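P-granule scaffold (PDB 5W4A) is the N-terminal domain of a protein that probably scaffolds germ (P) granules, RNA-protein bodies linked to mRNA repression in the nematode germ line. Local coordinates at residues P55-D58 with D59-I63; K139-A142 with I143-T147. All coordinates share one frame; numbering follows the deposited sequence.

Contact 1: P55-D58 with D59-I63; sequences PSVD and DIVQI
Asp-59 and Ser-56 form a capping box, the reciprocal pair of side chain-to-backbone bonds that starts helix 57-64. In one direction the backbone N of Asp-59 gives its hydrogen to Ser-56 OG at 2.9 Å. In the other, the carboxylate of Asp-59 turns back and OD2 accepts from Ser-56 N at 2.9 Å, a nearly straight bond (169° at the hydrogen) that arrives from above the carboxylate plane. Asp-59 CG lies beside its backbone N and anti to the carbonyl carbon (chi1 -67°), which folds the carboxylate toward the start of the helix. Ser-42 OG of helix 42-47 also bonds Asp-59 OD2, so one carboxylate oxygen ties the cap to the preceding helix. Asp-58 OD2 lies 4.1 Å from Asp-59 OD1, a repulsion that the helix N-terminus and the bonds to Asp-59 OD2 would probably offset.

Ile-60 begins the regular backbone ladder, its N bonding to Ser-56 O. Its CG1 branch runs past that same carbonyl and meets Pro-55 CB at 4.2 Å, the two side chains crossing at a slant; both also touch Ile-178 of helix 169-179. Val-61 N continues the ladder to Val-57 O at 2.8 Å. Along one flank of the turn the two valines lie side by side, pointing the same way, with Val-57 CG1 4.0 Å from Val-61 CG2 and Val-61 packed on Glu-91 and Arg-95 of helix 89-100. Gln-62 N bonds to Asp-58 O, and its side chain, bent at chi2, brings the amide near the Asp-58 carboxylate with the two planes 40° apart and Gln-62 NE2 3.5 Å from Asp-58 OD1.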
loop_
_atom_site.group_PDB
_atom_site.type_symbol
_atom_site.label_atom_id
_atom_site.label_comp_id
_atom_site.label_asym_id
_atom_site.label_seq_id
_atom_site.Cartn_x
_atom_site.Cartn_y
_atom_site.Cartn_z
ATOM N N PRO C 55 21.652 4.295 20.271
ATOM C CA PRO C 55 21.014 4.109 21.581
ATOM C C PRO C 55 21.042 2.644 21.994
ATOM O O PRO C 55 21.098 1.736 21.164
ATOM C CB PRO C 55 19.578 4.591 21.357
ATOM C CG PRO C 55 19.379 4.456 19.868
ATOM C CD PRO C 55 20.690 4.726 19.241
ATOM N N SER C 56 20.980 2.428 23.305
ATOM C CA SER C 56 20.822 1.088 23.848
ATOM C C SER C 56 19.362 0.647 23.769
ATOM O O SER C 56 18.458 1.447 23.527
ATOM C CB SER C 56 21.286 1.046 25.300
ATOM O OG SER C 56 20.441 1.852 26.105
ATOM N N VAL C 57 19.142 -0.658 23.962
ATOM C CA VAL C 57 17.786 -1.178 24.137
ATOM C C VAL C 57 17.078 -0.409 25.246
ATOM O O VAL C 57 15.937 0.036 25.089
ATOM C CB VAL C 57 17.821 -2.696 24.419
ATOM C CG1 VAL C 57 16.490 -3.198 24.936
ATOM C CG2 VAL C 57 18.150 -3.462 23.173
ATOM N N ASP C 58 17.754 -0.222 26.381
ATOM C CA ASP C 58 17.134 0.494 27.492
ATOM C C ASP C 58 16.744 1.916 27.092
ATOM O O ASP C 58 15.642 2.380 27.421
ATOM C CB ASP C 58 18.074 0.516 28.703
ATOM C CG ASP C 58 17.602 1.482 29.793
ATOM O OD1 ASP C 58 16.615 1.162 30.490
ATOM O OD2 ASP C 58 18.207 2.568 29.944
ATOM N N ASP C 59 17.638 2.631 26.389
ATOM C CA ASP C 59 17.329 3.986 25.930
ATOM C C ASP C 59 16.032 4.014 25.130
ATOM O O ASP C 59 15.217 4.927 25.273
ATOM C CB ASP C 59 18.445 4.537 25.036
ATOM C CG ASP C 59 19.758 4.784 25.781
ATOM O OD1 ASP C 59 19.721 5.057 26.999
ATOM O OD2 ASP C 59 20.815 4.737 25.112
ATOM N N ILE C 60 15.865 3.038 24.250
ATOM C CA ILE C 60 14.685 2.961 23.406
ATOM C C ILE C 60 13.453 2.621 24.239
ATOM O O ILE C 60 12.402 3.262 24.116
ATOM C CB ILE C 60 14.935 1.924 22.301
ATOM C CG1 ILE C 60 16.016 2.435 21.350
ATOM C CG2 ILE C 60 13.650 1.613 21.556
ATOM C CD1 ILE C 60 16.489 1.353 20.343
ATOM N N VAL C 61 13.570 1.614 25.114
ATOM C CA VAL C 61 12.428 1.208 25.932
ATOM C C VAL C 61 11.957 2.372 26.798
ATOM O O VAL C 61 10.751 2.551 27.021
ATOM C CB VAL C 61 12.796 -0.034 26.773
ATOM C CG1 VAL C 61 11.654 -0.416 27.743
ATOM C CG2 VAL C 61 13.114 -1.213 25.862
ATOM N N GLN C 62 12.897 3.191 27.295
ATOM C CA GLN C 62 12.539 4.309 28.163
ATOM C C GLN C 62 11.695 5.343 27.439
ATOM O O GLN C 62 10.785 5.942 28.036
ATOM C CB GLN C 62 13.801 4.969 28.727
ATOM C CG GLN C 62 14.494 4.160 29.807
ATOM C CD GLN C 62 13.598 3.919 30.996
ATOM O OE1 GLN C 62 12.913 4.832 31.466
ATOM N NE2 GLN C 62 13.562 2.677 31.468
ATOM N N ILE C 63 12.012 5.611 26.163
ATOM C CA ILE C 63 11.216 6.537 25.373
ATOM C C ILE C 63 9.857 5.926 25.045
ATOM O O ILE C 63 8.837 6.626 25.021
ATOM C CB ILE C 63 11.991 6.931 24.097
ATOM C CG1 ILE C 63 13.051 7.996 24.411
ATOM C CG2 ILE C 63 11.050 7.435 22.978
ATOM C CD1 ILE C 63 12.492 9.384 24.802
#

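Contact 2: K139-A142 with I143-T147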
loop_
_atom_site.group_PDB
_atom_site.type_symbol
_atom_site.label_atom_id
_atom_site.label_comp_id
_atom_site.label_asym_id
_atom_site.label_seq_id
_atom_site.Cartn_x
_atom_site.Cartn_y
_atom_site.Cartn_z
ATOM N N LYS C 139 -5.012 -0.823 8.415
ATOM C CA LYS C 139 -3.836 -0.780 7.564
ATOM C C LYS C 139 -2.551 -0.802 8.389
ATOM O O LYS C 139 -1.574 -1.437 7.991
ATOM C CB LYS C 139 -3.912 0.445 6.652
ATOM C CG LYS C 139 -5.029 0.346 5.618
ATOM C CD LYS C 139 -5.281 1.691 4.942
ATOM C CE LYS C 139 -6.543 1.647 4.069
ATOM N NZ LYS C 139 -6.525 0.551 3.078
ATOM N N ILE C 140 -2.542 -0.155 9.554
ATOM C CA ILE C 140 -1.366 -0.240 10.429
ATOM C C ILE C 140 -1.151 -1.677 10.897
ATOM O O ILE C 140 -0.021 -2.180 10.902
ATOM C CB ILE C 140 -1.507 0.729 11.610
ATOM C CG1 ILE C 140 -1.476 2.182 11.128
ATOM C CG2 ILE C 140 -0.407 0.461 12.678
ATOM C CD1 ILE C 140 -1.986 3.149 12.156
ATOM N N LEU C 141 -2.225 -2.348 11.314
ATOM C CA LEU C 141 -2.140 -3.753 11.713
ATOM C C LEU C 141 -1.554 -4.622 10.596
ATOM O O LEU C 141 -0.672 -5.459 10.843
ATOM C CB LEU C 141 -3.534 -4.251 12.110
ATOM C CG LEU C 141 -3.673 -5.750 12.357
ATOM C CD1 LEU C 141 -2.739 -6.237 13.454
ATOM C CD2 LEU C 141 -5.099 -6.018 12.716
ATOM N N ALA C 142 -2.031 -4.430 9.367
ATOM C CA ALA C 142 -1.523 -5.202 8.234
ATOM C C ALA C 142 -0.030 -4.988 8.044
ATOM O O ALA C 142 0.716 -5.951 7.847
ATOM C CB ALA C 142 -2.294 -4.821 6.973
ATOM N N ILE C 143 0.429 -3.734 8.102
ATOM C CA ILE C 143 1.853 -3.453 7.923
ATOM C C ILE C 143 2.662 -4.074 9.060
ATOM O O ILE C 143 3.749 -4.629 8.837
ATOM C CB ILE C 143 2.091 -1.938 7.800
ATOM C CG1 ILE C 143 1.522 -1.444 6.486
ATOM C CG2 ILE C 143 3.608 -1.598 7.892
ATOM C CD1 ILE C 143 1.336 0.078 6.470
ATOM N N LEU C 144 2.166 -3.976 10.297
ATOM C CA LEU C 144 2.848 -4.598 11.432
ATOM C C LEU C 144 3.014 -6.104 11.231
ATOM O O LEU C 144 4.123 -6.648 11.410
ATOM C CB LEU C 144 2.077 -4.306 12.719
ATOM C CG LEU C 144 2.651 -4.909 13.982
ATOM C CD1 LEU C 144 4.077 -4.441 14.283
ATOM C CD2 LEU C 144 1.711 -4.589 15.152
ATOM N N ILE C 145 1.930 -6.784 10.844
ATOM C CA ILE C 145 1.982 -8.227 10.595
ATOM C C ILE C 145 2.995 -8.548 9.494
ATOM O O ILE C 145 3.814 -9.480 9.625
ATOM C CB ILE C 145 0.575 -8.767 10.265
ATOM C CG1 ILE C 145 -0.270 -8.832 11.533
ATOM C CG2 ILE C 145 0.661 -10.182 9.676
ATOM C CD1 ILE C 145 -1.732 -9.034 11.286
ATOM N N LYS C 146 2.970 -7.792 8.394
ATOM C CA LYS C 146 3.871 -8.080 7.287
ATOM C C LYS C 146 5.317 -7.860 7.698
ATOM O O LYS C 146 6.205 -8.604 7.266
ATOM C CB LYS C 146 3.484 -7.222 6.082
ATOM C CG LYS C 146 2.146 -7.643 5.489
ATOM C CD LYS C 146 1.629 -6.695 4.444
ATOM C CE LYS C 146 0.206 -7.088 3.913
ATOM N NZ LYS C 146 0.226 -8.469 3.319
ATOM N N THR C 147 5.563 -6.866 8.556
ATOM C CA THR C 147 6.899 -6.610 9.082
ATOM C C THR C 147 7.377 -7.754 9.985
ATOM O O THR C 147 8.499 -8.261 9.823
ATOM C CB THR C 147 6.866 -5.276 9.836
ATOM O OG1 THR C 147 6.606 -4.223 8.906
ATOM C CG2 THR C 147 8.222 -5.000 10.506
#
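Leu-141 and Ile-145, one turn apart on helix 136-148, make the apolar side-chain contact here: Leu-141 CD1 meets Ile-145 CD1 at 3.7 Å, and Leu-141 CG lies 4.0 Å from the same methyl. The two chains approach at a slant. With CG anti to its backbone N (chi1 171°), Leu-141 sends one methyl forward along the helix, whereas Ile-145 folds its longer branch back beside its own N (chi1 -74°), and the branches converge over the carbonyl of Leu-141. Shortening Ile-145 to an alanine would probably leave Leu-141 CD1 without its methyl partner and open a gap toward Leu-123.

Beneath this pair runs a regular alpha-helical ladder, in which Ile-145 N bonds to Leu-141 O at 2.9 Å and the N atoms of Ile-143, Leu-144 and Lys-146 bond to the carbonyls four residues earlier. The aliphatic part of Lys-146 lies over the last of these acceptors, with its CG 3.2 Å from Ala-142 O. One turn on, Ile-143 O is gripped twice, by Thr-147 N and by Thr-147 OG1 at 2.9 Å; the two donors come from opposite faces of the carbonyl plane, which lets one oxygen take both, and the hydroxyl of the buried Thr-147 spends its hydrogen within its own helix.

Helix 116-131 packs against Ala-142 through Ala-130 and Lys-131, and against Ile-145 through Leu-123. Leu-144 faces Asp-79 and Ala-83 of helix 71-84, Thr-147 meets helix 153-160, and Ile-140 touches Ile-8 and Tyr-17, which flank the small hairpin of strands 9-11 and 14-16.

Overall arrangement
Contacts 1 and 2 occupy opposite sides of the chain's centre, about 23 Å apart between their centres and about 13 Å between nearest atoms, so they do not touch. They come in series along the sequence and show two stages of a helix: 55-63 is a start, where side chains accept from the N-H groups of Ser-56 and Asp-59 before the carbonyl ladder takes over, and 139-147 is an interior run, held by that ladder throughout. Contact 2 is the more buried. Small molecules probably from the crystallisation liquor lie beside both, 1,2-ethanediol about 4 Å from the Ile-60 side chain and triethylene glycol about 3 Å from that of Lys-139. The other protein chain of the assembly touches neither.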